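Local structure of 3-ketosteroid-delta4-5alpha-dehydrogenase (4AT2) at residues A[124-128]-A[497-501]. The protein probably catalyses the FAD-dependent dehydrogenation of 3-ketosteroids at the C4-C5 bond, a step in bacterial steroid breakdown. Sequence-based numbering, arbitrary orientation.
Sequences KITDY and FYGRR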
loop_
_atom_site.group_PDB
_atom_site.type_symbol
_atom_site.label_atom_id
_atom_site.label_comp_id
_atom_site.label_asym_id
_atom_site.label_seq_id
_atom_site.Cartn_x
_atom_site.Cartn_y
_atom_site.Cartn_z
ATOM N N LYS A 124 -15.312 -12.865 0.221
ATOM C CA LYS A 124 -15.510 -12.618 -1.209
ATOM C C LYS A 124 -14.869 -13.706 -2.061
ATOM O O LYS A 124 -15.496 -14.227 -2.973
ATOM C CB LYS A 124 -14.989 -11.234 -1.627
ATOM C CG LYS A 124 -15.492 -10.798 -2.999
ATOM C CD LYS A 124 -15.017 -9.401 -3.403
ATOM C CE LYS A 124 -15.532 -8.366 -2.412
ATOM N NZ LYS A 124 -16.117 -7.167 -3.059
ATOM N N ILE A 125 -13.616 -14.047 -1.762
ATOM C CA ILE A 125 -12.941 -15.103 -2.516
ATOM C C ILE A 125 -13.676 -16.441 -2.401
ATOM O O ILE A 125 -13.870 -17.122 -3.412
ATOM C CB ILE A 125 -11.443 -15.190 -2.174
ATOM C CG1 ILE A 125 -10.725 -13.994 -2.832
ATOM C CG2 ILE A 125 -10.848 -16.510 -2.656
ATOM C CD1 ILE A 125 -9.265 -13.834 -2.452
ATOM N N THR A 126 -14.120 -16.789 -1.193
ATOM C CA THR A 126 -14.872 -18.041 -0.978
ATOM C C THR A 126 -16.122 -18.065 -1.860
ATOM O O THR A 126 -16.378 -19.040 -2.588
ATOM C CB THR A 126 -15.229 -18.253 0.513
ATOM O OG1 THR A 126 -14.029 -18.225 1.288
ATOM C CG2 THR A 126 -15.903 -19.612 0.737
ATOM N N ASP A 127 -16.864 -16.965 -1.815
ATOM C CA ASP A 127 -18.069 -16.785 -2.606
ATOM C C ASP A 127 -17.790 -16.894 -4.120
ATOM O O ASP A 127 -18.497 -17.590 -4.844
ATOM C CB ASP A 127 -18.665 -15.421 -2.244
ATOM C CG ASP A 127 -19.871 -15.075 -3.062
ATOM O OD1 ASP A 127 -20.908 -15.744 -2.897
ATOM O OD2 ASP A 127 -19.793 -14.107 -3.835
ATOM N N TYR A 128 -16.754 -16.203 -4.584
ATOM C CA TYR A 128 -16.349 -16.249 -5.986
ATOM C C TYR A 128 -16.007 -17.676 -6.417
ATOM O O TYR A 128 -16.362 -18.103 -7.527
ATOM C CB TYR A 128 -15.133 -15.337 -6.157
ATOM C CG TYR A 128 -14.651 -15.142 -7.578
ATOM C CD1 TYR A 128 -15.280 -14.242 -8.437
ATOM C CD2 TYR A 128 -13.529 -15.832 -8.043
ATOM C CE1 TYR A 128 -14.818 -14.051 -9.735
ATOM C CE2 TYR A 128 -13.063 -15.652 -9.332
ATOM C CZ TYR A 128 -13.706 -14.761 -10.169
ATOM O OH TYR A 128 -13.235 -14.583 -11.444
ATOM N N PHE A 497 -18.666 -11.428 -12.535
ATOM C CA PHE A 497 -19.316 -12.169 -11.444
ATOM C C PHE A 497 -20.077 -11.209 -10.522
ATOM O O PHE A 497 -21.264 -11.425 -10.209
ATOM C CB PHE A 497 -18.246 -12.945 -10.649
ATOM C CG PHE A 497 -18.802 -13.892 -9.617
ATOM C CD1 PHE A 497 -19.244 -13.428 -8.376
ATOM C CD2 PHE A 497 -18.831 -15.262 -9.868
ATOM C CE1 PHE A 497 -19.750 -14.311 -7.423
ATOM C CE2 PHE A 497 -19.320 -16.151 -8.916
ATOM C CZ PHE A 497 -19.787 -15.677 -7.695
ATOM N N TYR A 498 -19.394 -10.158 -10.075
ATOM C CA TYR A 498 -20.016 -9.187 -9.149
ATOM C C TYR A 498 -20.893 -8.152 -9.852
ATOM O O TYR A 498 -21.781 -7.568 -9.226
ATOM C CB TYR A 498 -19.000 -8.596 -8.144
ATOM C CG TYR A 498 -18.598 -9.697 -7.192
ATOM C CD1 TYR A 498 -19.531 -10.236 -6.314
ATOM C CD2 TYR A 498 -17.329 -10.270 -7.249
ATOM C CE1 TYR A 498 -19.212 -11.292 -5.476
ATOM C CE2 TYR A 498 -16.993 -11.329 -6.425
ATOM C CZ TYR A 498 -17.935 -11.829 -5.537
ATOM O OH TYR A 498 -17.606 -12.891 -4.731
ATOM N N GLY A 499 -20.680 -7.978 -11.155
ATOM C CA GLY A 499 -21.625 -7.235 -12.004
ATOM C C GLY A 499 -22.989 -7.911 -11.958
ATOM O O GLY A 499 -23.999 -7.262 -11.691
ATOM N N ARG A 500 -23.017 -9.224 -12.188
ATOM C CA ARG A 500 -24.261 -9.994 -12.028
ATOM C C ARG A 500 -24.937 -9.726 -10.682
ATOM O O ARG A 500 -26.137 -9.420 -10.622
ATOM C CB ARG A 500 -23.995 -11.497 -12.180
ATOM C CG ARG A 500 -23.713 -11.941 -13.611
ATOM C CD ARG A 500 -23.409 -13.436 -13.641
ATOM N NE ARG A 500 -24.560 -14.222 -13.188
ATOM C CZ ARG A 500 -24.499 -15.496 -12.808
ATOM N NH1 ARG A 500 -23.344 -16.156 -12.827
ATOM N NH2 ARG A 500 -25.603 -16.115 -12.411
ATOM N N ARG A 501 -24.160 -9.829 -9.609
ATOM C CA ARG A 501 -24.680 -9.653 -8.256
ATOM C C ARG A 501 -25.251 -8.237 -8.081
ATOM O O ARG A 501 -26.289 -8.060 -7.440
ATOM C CB ARG A 501 -23.596 -9.931 -7.208
ATOM C CG ARG A 501 -23.190 -11.399 -7.111
ATOM C CD ARG A 501 -24.233 -12.243 -6.367
ATOM N NE ARG A 501 -23.836 -13.655 -6.346
ATOM C CZ ARG A 501 -22.960 -14.186 -5.490
ATOM N NH1 ARG A 501 -22.400 -13.442 -4.545
ATOM N NH2 ARG A 501 -22.658 -15.478 -5.573
HETATM O O HOH W 1 -21.242 -18.198 -4.816
#
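Tyr128 lays CD1 over one face of the Phe497 ring, off toward its rim, 3.7 Å from CG of Phe497. The two ring planes stand 53° apart, an oblique pairing, and the CA of Tyr128 also sits over the same phenyl as a CH-pi contact. The Tyr128 side chain, its CG turned anti to the backbone N, thereby rests CD1 and CE1 against CG and CB of Phe497, and its hydroxyl is hydrogen-bonded to the carbonyl of Tyr88. Beside this apolar patch lies a charged one. Asp127 takes Arg501 end-on: NH1 of Arg501 reaches the syn lone pair of Asp127 OD2 at 2.8 Å, though tilted 29° from the guanidinium plane, while NH2 bonds OD1 of Asp127 at 3.2 Å, nearly in that plane. The anti lone pair of OD2 goes to the Tyr498 hydroxyl, which donates across 2.7 Å from OH to Asp127 OD2. One carboxylate oxygen thus holds both a tyrosine and an arginine. A bend at chi2 swings the Arg501 chain so that its guanidinium lies with one face against CE1 of Phe497; NH1 has a second acceptor in the Val456 carbonyl. Were Asp127 an alanine, Arg501 would probably lose its counter-charge and Tyr498 its carboxylate acceptor, leaving the guanidinium less firmly fixed. A water accepts weakly from Arg501 NH2 and donates to Asp127 O (2.8 Å from the water oxygen). At the hydroxyl end of Tyr498, Lys124 brings its CG to 3.4 Å from Tyr498 OH, and its NZ turns to the Ser479 carbonyl. Segments 124-128 and 497-501, on helices 122-130 and 490-507, cross at 92°, the side chain of Tyr128 about 8 Å from the bound FAD: a buried, near-perpendicular helix-helix interface in the flavin-binding part of an FAD-dependent dehydrogenase.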